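Local coordinates for putative hemin transport system, substrate-binding protein (Burkholderia cenocepacia J2315, PDB 5GIZ) that binds heme in the periplasm as the substrate-binding protein of a bacterial heme-uptake system and probably hands it to the membrane transporter, at residues 97-107 with 249-257; 239-248 with 261-270. One frame throughout, in Å; residues are numbered along the deposited sequence.

Contact 1. Residues 97-107 with 249-257; sequences ERHDVESVRAK and LGFGPRLPL
K107 reaches from helix 101-114 to the backbone of F251, and F251 in turn lays its ring against the loop that leads into that helix. From CB the lysine chain runs extended beyond CG; CD and CE pass alongside the F251 carbonyl, and NZ ends 2.8 Å from F251 O in a hydrogen bond. The same NZ forms a salt bridge to E97 OE1 at 2.7 Å, coming from the syn side of the carboxylate but 27° out of its plane. E97 is held at its other oxygen too, since H99 N donates to the anti lone pair of OE2. One ammonium thus ties the loop before the helix to the backbone just ahead of the G252-L255 turn.

The F251 ring takes H99 CA over the centre of one face, a CH-pi contact with CA 3.8 Å from the ring centroid. The imidazole of H99 turns its edge toward this ring in an offset edge-to-face pair, planes 62° apart. V104 CG2 meets the ring at its edge, 3.8 Å from F251 CD2, and also touches L255 CD2, which V101 meets with its CB.

H99 touches A171, which contacts heme in heme-bound structures of this protein but has none here. Helix 171-178 adds A174 against F251 and M175 against L255, F128 of helix 118-141 packs on V101 and V104, and helix 13-23 covers K107.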
loop_
_atom_site.group_PDB
_atom_site.type_symbol
_atom_site.label_atom_id
_atom_site.label_comp_id
_atom_site.label_asym_id
_atom_site.label_seq_id
_atom_site.Cartn_x
_atom_site.Cartn_y
_atom_site.Cartn_z
ATOM N N GLU A 97 -11.046 -2.515 -0.616
ATOM C CA GLU A 97 -9.736 -2.537 -1.223
ATOM C C GLU A 97 -9.793 -3.526 -2.391
ATOM O O GLU A 97 -10.000 -4.740 -2.179
ATOM C CB GLU A 97 -8.667 -2.985 -0.247
ATOM C CG GLU A 97 -7.330 -3.036 -0.948
ATOM C CD GLU A 97 -6.916 -1.668 -1.476
ATOM O OE1 GLU A 97 -6.441 -0.878 -0.618
ATOM O OE2 GLU A 97 -7.015 -1.391 -2.696
ATOM N N ARG A 98 -9.653 -2.998 -3.598
ATOM C CA ARG A 98 -9.624 -3.834 -4.777
ATOM C C ARG A 98 -8.315 -3.762 -5.572
ATOM O O ARG A 98 -8.168 -4.350 -6.658
ATOM C CB ARG A 98 -10.770 -3.433 -5.641
ATOM C CG ARG A 98 -12.043 -3.278 -4.795
ATOM C CD ARG A 98 -13.210 -3.601 -5.601
ATOM N NE ARG A 98 -14.473 -3.502 -4.852
ATOM C CZ ARG A 98 -15.272 -4.511 -4.561
ATOM N NH1 ARG A 98 -15.000 -5.753 -4.933
ATOM N NH2 ARG A 98 -16.400 -4.254 -3.931
ATOM N N HIS A 99 -7.357 -3.058 -5.015
ATOM C CA HIS A 99 -6.036 -2.940 -5.680
ATOM C C HIS A 99 -6.093 -2.453 -7.104
ATOM O O HIS A 99 -5.458 -2.994 -7.987
ATOM C CB HIS A 99 -5.287 -4.270 -5.644
ATOM C CG HIS A 99 -5.110 -4.804 -4.274
ATOM N ND1 HIS A 99 -5.435 -6.096 -3.929
ATOM C CD2 HIS A 99 -4.647 -4.215 -3.151
ATOM C CE1 HIS A 99 -5.195 -6.268 -2.647
ATOM N NE2 HIS A 99 -4.719 -5.146 -2.151
ATOM N N ASP A 100 -6.860 -1.410 -7.315
ATOM C CA ASP A 100 -6.882 -0.731 -8.566
ATOM C C ASP A 100 -7.129 0.767 -8.375
ATOM O O ASP A 100 -7.411 1.268 -7.267
ATOM C CB ASP A 100 -7.862 -1.425 -9.564
ATOM C CG ASP A 100 -9.342 -1.310 -9.224
ATOM O OD1 ASP A 100 -9.755 -0.479 -8.398
ATOM O OD2 ASP A 100 -10.090 -2.132 -9.820
ATOM N N VAL A 101 -6.950 1.512 -9.456
ATOM C CA VAL A 101 -7.064 2.938 -9.394
ATOM C C VAL A 101 -8.485 3.341 -9.020
ATOM O O VAL A 101 -8.669 4.259 -8.215
ATOM C CB VAL A 101 -6.572 3.702 -10.657
ATOM C CG1 VAL A 101 -7.387 3.312 -11.833
ATOM C CG2 VAL A 101 -6.590 5.224 -10.442
ATOM N N GLU A 102 -9.504 2.624 -9.498
ATOM C CA GLU A 102 -10.857 3.034 -9.100
ATOM C C GLU A 102 -11.072 2.923 -7.607
ATOM O O GLU A 102 -11.804 3.738 -7.003
ATOM C CB GLU A 102 -11.917 2.220 -9.826
ATOM C CG GLU A 102 -13.299 2.833 -9.668
ATOM C CD GLU A 102 -13.299 4.176 -10.379
ATOM O OE1 GLU A 102 -13.170 4.197 -11.619
ATOM O OE2 GLU A 102 -13.321 5.168 -9.648
ATOM N N SER A 103 -10.498 1.900 -6.993
ATOM C CA SER A 103 -10.619 1.695 -5.572
ATOM C C SER A 103 -9.976 2.898 -4.795
ATOM O O SER A 103 -10.491 3.301 -3.756
ATOM C CB SER A 103 -9.919 0.360 -5.231
ATOM O OG SER A 103 -10.021 0.123 -3.858
ATOM N N VAL A 104 -8.919 3.506 -5.333
ATOM C CA VAL A 104 -8.295 4.636 -4.674
ATOM C C VAL A 104 -9.232 5.829 -4.814
ATOM O O VAL A 104 -9.413 6.599 -3.873
ATOM C CB VAL A 104 -6.945 5.029 -5.291
ATOM C CG1 VAL A 104 -6.349 6.256 -4.631
ATOM C CG2 VAL A 104 -6.019 3.839 -5.291
ATOM N N ARG A 105 -9.783 5.993 -6.028
ATOM C CA ARG A 105 -10.724 7.098 -6.256
ATOM C C ARG A 105 -11.917 7.009 -5.301
ATOM O O ARG A 105 -12.403 8.051 -4.784
ATOM C CB ARG A 105 -11.204 7.095 -7.698
ATOM C CG ARG A 105 -10.035 7.308 -8.635
ATOM C CD ARG A 105 -10.454 7.187 -10.045
ATOM N NE ARG A 105 -11.024 8.438 -10.490
ATOM C CZ ARG A 105 -12.248 8.623 -10.968
ATOM N NH1 ARG A 105 -13.181 7.633 -10.975
ATOM N NH2 ARG A 105 -12.559 9.861 -11.431
ATOM N N ALA A 106 -12.366 5.791 -4.977
ATOM C CA ALA A 106 -13.452 5.599 -4.024
ATOM C C ALA A 106 -13.031 5.941 -2.594
ATOM O O ALA A 106 -13.828 6.411 -1.813
ATOM C CB ALA A 106 -13.982 4.166 -4.097
ATOM N N LYS A 107 -11.772 5.731 -2.254
ATOM C CA LYS A 107 -11.259 6.157 -0.962
ATOM C C LYS A 107 -11.293 7.701 -0.900
ATOM O O LYS A 107 -11.653 8.296 0.087
ATOM C CB LYS A 107 -9.829 5.652 -0.722
ATOM C CG LYS A 107 -9.694 4.153 -0.521
ATOM C CD LYS A 107 -8.249 3.705 -0.349
ATOM C CE LYS A 107 -8.050 2.211 -0.634
ATOM N NZ LYS A 107 -6.645 1.776 -0.338
ATOM N N LEU A 249 2.776 -0.147 -1.891
ATOM C CA LEU A 249 1.641 -1.087 -1.830
ATOM C C LEU A 249 0.352 -0.475 -1.317
ATOM O O LEU A 249 -0.682 -1.163 -1.329
ATOM C CB LEU A 249 1.992 -2.272 -0.940
ATOM C CG LEU A 249 3.212 -3.111 -1.342
ATOM C CD1 LEU A 249 3.598 -4.050 -0.203
ATOM C CD2 LEU A 249 2.970 -3.830 -2.658
ATOM N N GLY A 250 0.392 0.767 -0.833
ATOM C CA GLY A 250 -0.726 1.304 -0.073
ATOM C C GLY A 250 -2.010 1.571 -0.836
ATOM O O GLY A 250 -3.091 1.573 -0.201
ATOM N N PHE A 251 -1.913 1.827 -2.145
ATOM C CA PHE A 251 -3.118 2.196 -2.924
ATOM C C PHE A 251 -3.816 3.404 -2.312
ATOM O O PHE A 251 -4.975 3.338 -1.888
ATOM C CB PHE A 251 -4.038 0.957 -3.125
ATOM C CG PHE A 251 -3.642 0.199 -4.302
ATOM C CD1 PHE A 251 -2.649 -0.759 -4.218
ATOM C CD2 PHE A 251 -4.116 0.548 -5.557
ATOM C CE1 PHE A 251 -2.208 -1.421 -5.323
ATOM C CE2 PHE A 251 -3.631 -0.078 -6.696
ATOM C CZ PHE A 251 -2.672 -1.047 -6.582
ATOM N N GLY A 252 -3.085 4.505 -2.231
ATOM C CA GLY A 252 -3.594 5.763 -1.786
ATOM C C GLY A 252 -3.364 6.924 -2.747
ATOM O O GLY A 252 -3.113 6.716 -3.949
ATOM N N PRO A 253 -3.440 8.163 -2.249
ATOM C CA PRO A 253 -3.406 9.304 -3.153
ATOM C C PRO A 253 -2.092 9.481 -3.886
ATOM O O PRO A 253 -1.990 10.308 -4.769
ATOM C CB PRO A 253 -3.770 10.501 -2.266
ATOM C CG PRO A 253 -3.470 10.030 -0.897
ATOM C CD PRO A 253 -3.693 8.567 -0.854
ATOM N N ARG A 254 -1.045 8.774 -3.461
ATOM C CA ARG A 254 0.242 8.815 -4.186
ATOM C C ARG A 254 0.391 7.762 -5.242
ATOM O O ARG A 254 1.455 7.583 -5.812
ATOM C CB ARG A 254 1.431 8.705 -3.202
ATOM C CG ARG A 254 1.575 9.867 -2.234
ATOM C CD ARG A 254 2.816 9.755 -1.334
ATOM N NE ARG A 254 2.714 8.644 -0.412
ATOM C CZ ARG A 254 3.755 8.078 0.245
ATOM N NH1 ARG A 254 5.005 8.450 -0.019
ATOM N NH2 ARG A 254 3.546 7.101 1.110
ATOM N N LEU A 255 -0.711 7.076 -5.561
ATOM C CA LEU A 255 -0.634 5.990 -6.536
ATOM C C LEU A 255 0.086 6.424 -7.846
ATOM O O LEU A 255 0.913 5.710 -8.349
ATOM C CB LEU A 255 -2.020 5.406 -6.849
ATOM C CG LEU A 255 -1.990 4.215 -7.803
ATOM C CD1 LEU A 255 -1.384 2.960 -7.235
ATOM C CD2 LEU A 255 -3.398 3.914 -8.275
ATOM N N PRO A 256 -0.261 7.577 -8.423
ATOM C CA PRO A 256 0.380 7.976 -9.682
ATOM C C PRO A 256 1.897 8.106 -9.545
ATOM O O PRO A 256 2.626 7.592 -10.400
ATOM C CB PRO A 256 -0.285 9.293 -10.011
ATOM C CG PRO A 256 -1.635 9.190 -9.339
ATOM C CD PRO A 256 -1.304 8.543 -8.016
ATOM N N LEU A 257 2.352 8.677 -8.446
ATOM C CA LEU A 257 3.796 8.778 -8.194
ATOM C C LEU A 257 4.418 7.461 -7.902
ATOM O O LEU A 257 5.522 7.180 -8.357
ATOM C CB LEU A 257 4.053 9.743 -7.040
ATOM C CG LEU A 257 5.519 10.029 -6.707
ATOM C CD1 LEU A 257 6.245 10.689 -7.850
ATOM C CD2 LEU A 257 5.536 10.841 -5.423
#

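Contact 2. Residues 239-248 with 261-270; sequences RVVSLDALFL and TLHRRLSDAL
S242 O, on strand 240-243, accepts from NH1 of R265 on helix 255-269, with 2.7 Å between R265 NH1 and S242 O. The bond is bent, 135° at the hydrogen, and the carbonyl oxygen is tilted from the guanidinium plane. NH1 has a second acceptor in water 1, which lies in that plane and also bonds S242 OG at 3.0 Å, joining the serine hydroxyl to the arginine. In one of its two modelled conformers L243 places CD1 over the centre of one guanidinium face, 3.5 Å from R265 CZ. The arginine chain is extended from CG to NE, which carries the charged end past V241, whose CG1 packs on R265 CB.

At the far end R239 bends at chi3 (-77°) and brings NE to A269 O, a weak hydrogen bond of 3.3 Å near the end of the helix. Its NH1 is satisfied by the carbonyl of D205, while L270 CD2 lies over one guanidinium face, offset toward the rim. T261 OG1 is satisfied by L257 O, one helical turn back, and also rests 3.8 Å from F247 CZ. D244 OD2 caps helix 245-249 by accepting from F247 N. Between these polar ends V241 CG2 meets A269 CB at 4.0 Å.

Residues 261-269 run nearly antiparallel to the strand, the axes of these short segments 159° apart and 8.7 Å at closest approach. Strand 240-243 is hydrogen-bonded in parallel to strand 206-210; the helix lies along it, and on its other side V240 and S242 pack on helices 220-225 and 211-217.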
loop_
_atom_site.group_PDB
_atom_site.type_symbol
_atom_site.label_atom_id
_atom_site.label_comp_id
_atom_site.label_asym_id
_atom_site.label_seq_id
_atom_site.Cartn_x
_atom_site.Cartn_y
_atom_site.Cartn_z
ATOM N N ARG A 239 19.804 -8.061 -10.082
ATOM C CA ARG A 239 18.809 -7.000 -10.355
ATOM C C ARG A 239 17.694 -6.940 -9.306
ATOM O O ARG A 239 16.816 -7.788 -9.247
ATOM C CB ARG A 239 18.209 -7.244 -11.716
ATOM C CG ARG A 239 17.692 -6.065 -12.412
ATOM C CD ARG A 239 17.291 -6.497 -13.815
ATOM N NE ARG A 239 18.334 -6.702 -14.817
ATOM C CZ ARG A 239 18.430 -7.760 -15.638
ATOM N NH1 ARG A 239 17.620 -8.837 -15.530
ATOM N NH2 ARG A 239 19.363 -7.790 -16.612
ATOM N N VAL A 240 17.854 -5.983 -8.415
ATOM C CA VAL A 240 17.000 -5.780 -7.256
ATOM C C VAL A 240 16.489 -4.364 -7.265
ATOM O O VAL A 240 17.280 -3.424 -7.484
ATOM C CB VAL A 240 17.832 -6.021 -5.962
ATOM C CG1 VAL A 240 17.018 -5.765 -4.707
ATOM C CG2 VAL A 240 18.400 -7.429 -5.965
ATOM N N VAL A 241 15.192 -4.192 -6.969
ATOM C CA VAL A 241 14.590 -2.880 -6.751
ATOM C C VAL A 241 13.899 -2.883 -5.398
ATOM O O VAL A 241 13.131 -3.796 -5.097
ATOM C CB VAL A 241 13.528 -2.563 -7.812
ATOM C CG1 VAL A 241 12.735 -1.334 -7.459
ATOM C CG2 VAL A 241 14.239 -2.384 -9.156
ATOM N N SER A 242 14.194 -1.876 -4.594
ATOM C CA SER A 242 13.488 -1.684 -3.319
ATOM C C SER A 242 12.644 -0.423 -3.377
ATOM O O SER A 242 12.998 0.523 -4.088
ATOM C CB SER A 242 14.483 -1.660 -2.151
ATOM O OG SER A 242 15.410 -0.617 -2.249
ATOM N N LEU A 243 11.554 -0.414 -2.612
ATOM C CA LEU A 243 10.773 0.770 -2.373
ATOM C C LEU A 243 10.096 0.618 -0.993
ATOM O O LEU A 243 9.796 -0.483 -0.550
ATOM C CB LEU A 243 9.769 1.016 -3.534
ATOM C CG LEU A 243 9.101 2.385 -3.575
ATOM C CD1 LEU A 243 10.095 3.500 -3.812
ATOM C CD2 LEU A 243 8.069 2.429 -4.679
ATOM N N ASP A 244 9.823 1.730 -0.376
ATOM C CA ASP A 244 9.081 1.736 0.884
ATOM C C ASP A 244 7.745 1.045 0.781
ATOM O O ASP A 244 7.031 1.278 -0.188
ATOM C CB ASP A 244 8.896 3.199 1.257
ATOM C CG ASP A 244 8.001 3.411 2.376
ATOM O OD1 ASP A 244 8.450 3.299 3.569
ATOM O OD2 ASP A 244 6.847 3.725 2.144
ATOM N N ALA A 245 7.395 0.184 1.729
ATOM C CA ALA A 245 6.216 -0.648 1.598
ATOM C C ALA A 245 4.922 0.177 1.487
ATOM O O ALA A 245 4.068 -0.146 0.654
ATOM C CB ALA A 245 6.071 -1.554 2.808
ATOM N N LEU A 246 4.717 1.166 2.343
ATOM C CA LEU A 246 3.483 1.931 2.291
ATOM C C LEU A 246 3.317 2.670 0.961
ATOM O O LEU A 246 2.260 2.639 0.343
ATOM C CB LEU A 246 3.361 2.892 3.449
ATOM C CG LEU A 246 2.150 3.852 3.414
ATOM C CD1 LEU A 246 0.860 3.082 3.487
ATOM C CD2 LEU A 246 2.287 4.811 4.585
ATOM N N PHE A 247 4.390 3.259 0.495
ATOM C CA PHE A 247 4.390 3.988 -0.758
ATOM C C PHE A 247 4.114 3.027 -1.905
ATOM O O PHE A 247 3.283 3.300 -2.764
ATOM C CB PHE A 247 5.771 4.650 -0.911
ATOM C CG PHE A 247 5.994 5.454 -2.166
ATOM C CD1 PHE A 247 5.013 6.214 -2.743
ATOM C CD2 PHE A 247 7.243 5.560 -2.656
ATOM C CE1 PHE A 247 5.260 7.005 -3.828
ATOM C CE2 PHE A 247 7.493 6.344 -3.777
ATOM C CZ PHE A 247 6.451 7.008 -4.394
ATOM N N LEU A 248 4.810 1.898 -1.935
ATOM C CA LEU A 248 4.644 0.945 -3.040
ATOM C C LEU A 248 3.248 0.328 -3.049
ATOM O O LEU A 248 2.590 0.233 -4.110
ATOM C CB LEU A 248 5.707 -0.162 -2.900
ATOM C CG LEU A 248 5.644 -1.309 -3.900
ATOM C CD1 LEU A 248 5.778 -0.873 -5.339
ATOM C CD2 LEU A 248 6.692 -2.364 -3.531
ATOM N N THR A 261 7.307 5.851 -10.100
ATOM C CA THR A 261 8.538 5.527 -9.446
ATOM C C THR A 261 8.923 4.095 -9.637
ATOM O O THR A 261 10.099 3.784 -9.975
ATOM C CB THR A 261 8.450 5.822 -7.937
ATOM O OG1 THR A 261 8.146 7.231 -7.757
ATOM C CG2 THR A 261 9.754 5.524 -7.188
ATOM N N LEU A 262 7.952 3.190 -9.494
ATOM C CA LEU A 262 8.246 1.795 -9.797
ATOM C C LEU A 262 8.708 1.593 -11.267
ATOM O O LEU A 262 9.656 0.894 -11.550
ATOM C CB LEU A 262 7.014 0.953 -9.531
ATOM C CG LEU A 262 7.228 -0.550 -9.787
ATOM C CD1 LEU A 262 8.401 -1.080 -8.990
ATOM C CD2 LEU A 262 5.952 -1.306 -9.464
ATOM N N HIS A 263 8.014 2.239 -12.192
ATOM C CA HIS A 263 8.369 2.133 -13.607
ATOM C C HIS A 263 9.801 2.706 -13.848
ATOM O O HIS A 263 10.593 2.095 -14.549
ATOM C CB HIS A 263 7.356 2.911 -14.462
ATOM C CG HIS A 263 7.701 2.991 -15.902
ATOM N ND1 HIS A 263 8.308 4.106 -16.426
ATOM C CD2 HIS A 263 7.497 2.139 -16.935
ATOM C CE1 HIS A 263 8.498 3.924 -17.724
ATOM N NE2 HIS A 263 7.957 2.772 -18.069
ATOM N N ARG A 264 10.148 3.814 -13.197
ATOM C CA ARG A 264 11.490 4.374 -13.346
ATOM C C ARG A 264 12.503 3.374 -12.830
ATOM O O ARG A 264 13.514 3.117 -13.472
ATOM C CB ARG A 264 11.679 5.679 -12.532
ATOM C CG ARG A 264 13.057 6.294 -12.562
ATOM C CD ARG A 264 13.339 7.378 -11.504
ATOM N NE ARG A 264 12.551 8.558 -11.786
ATOM C CZ ARG A 264 11.538 8.980 -11.064
ATOM N NH1 ARG A 264 11.202 8.387 -9.949
ATOM N NH2 ARG A 264 10.870 10.076 -11.438
ATOM N N ARG A 265 12.249 2.840 -11.649
ATOM C CA ARG A 265 13.198 1.916 -11.032
ATOM C C ARG A 265 13.405 0.614 -11.793
ATOM O O ARG A 265 14.533 0.103 -11.983
ATOM C CB ARG A 265 12.902 1.651 -9.549
ATOM C CG ARG A 265 12.958 2.942 -8.704
ATOM C CD ARG A 265 12.901 2.658 -7.207
ATOM N NE ARG A 265 12.937 3.931 -6.542
ATOM C CZ ARG A 265 13.245 4.130 -5.268
ATOM N NH1 ARG A 265 13.544 3.127 -4.447
ATOM N NH2 ARG A 265 13.294 5.341 -4.847
ATOM N N LEU A 266 12.315 0.114 -12.334
ATOM C CA LEU A 266 12.411 -1.114 -13.125
ATOM C C LEU A 266 13.158 -0.785 -14.430
ATOM O O LEU A 266 13.973 -1.604 -14.902
ATOM C CB LEU A 266 11.026 -1.636 -13.470
ATOM C CG LEU A 266 10.207 -2.219 -12.330
ATOM C CD1 LEU A 266 8.874 -2.676 -12.848
ATOM C CD2 LEU A 266 10.856 -3.437 -11.702
ATOM N N SER A 267 12.887 0.384 -14.996
ATOM C CA SER A 267 13.512 0.823 -16.236
ATOM C C SER A 267 15.024 1.014 -16.079
ATOM O O SER A 267 15.836 0.621 -16.957
ATOM C CB SER A 267 12.869 2.087 -16.780
ATOM O OG SER A 267 11.517 1.811 -17.097
ATOM N N ASP A 268 15.432 1.626 -14.956
ATOM C CA ASP A 268 16.846 1.770 -14.667
ATOM C C ASP A 268 17.460 0.385 -14.504
ATOM O O ASP A 268 18.568 0.092 -15.018
ATOM C CB ASP A 268 17.019 2.565 -13.358
ATOM C CG ASP A 268 16.854 4.094 -13.503
ATOM O OD1 ASP A 268 16.704 4.624 -14.615
ATOM O OD2 ASP A 268 16.910 4.750 -12.434
ATOM N N ALA A 269 16.769 -0.489 -13.762
ATOM C CA ALA A 269 17.300 -1.799 -13.489
ATOM C C ALA A 269 17.520 -2.629 -14.755
ATOM O O ALA A 269 18.464 -3.419 -14.792
ATOM C CB ALA A 269 16.418 -2.577 -12.556
ATOM N N LEU A 270 16.676 -2.399 -15.748
ATOM C CA LEU A 270 16.752 -3.098 -17.019
ATOM C C LEU A 270 17.316 -2.252 -18.157
ATOM O O LEU A 270 16.981 -2.428 -19.336
ATOM C CB LEU A 270 15.362 -3.593 -17.388
ATOM C CG LEU A 270 14.810 -4.677 -16.448
ATOM C CD1 LEU A 270 13.287 -4.819 -16.557
ATOM C CD2 LEU A 270 15.503 -6.006 -16.752
HETATM O O HOH W 1 14.163 1.969 -1.519
#

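How the contacts relate
The centres of contacts 1 and 2 lie about 18 Å apart, and helix 255-269 serves both: residues 255-257 for contact 1, 261-269 for contact 2. Along the chain the segments alternate, 97-107, 239-248, 249-257, 261-270, and the contacts touch where R254 and L257 pack on F247. Contact 1 brings the connection after strand 91-94 of the parallel sheet against the start of the last helix; contact 2 sets its later part on strand 240-243 of the mixed sheet. The helix thus packs against both sheet-bearing halves of this binding protein, beside helix 118-141 that joins them. A171 adjoins contact 1 and A172 lies about 6 Å from L248 (side chains); both meet heme in heme-bound structures, not here.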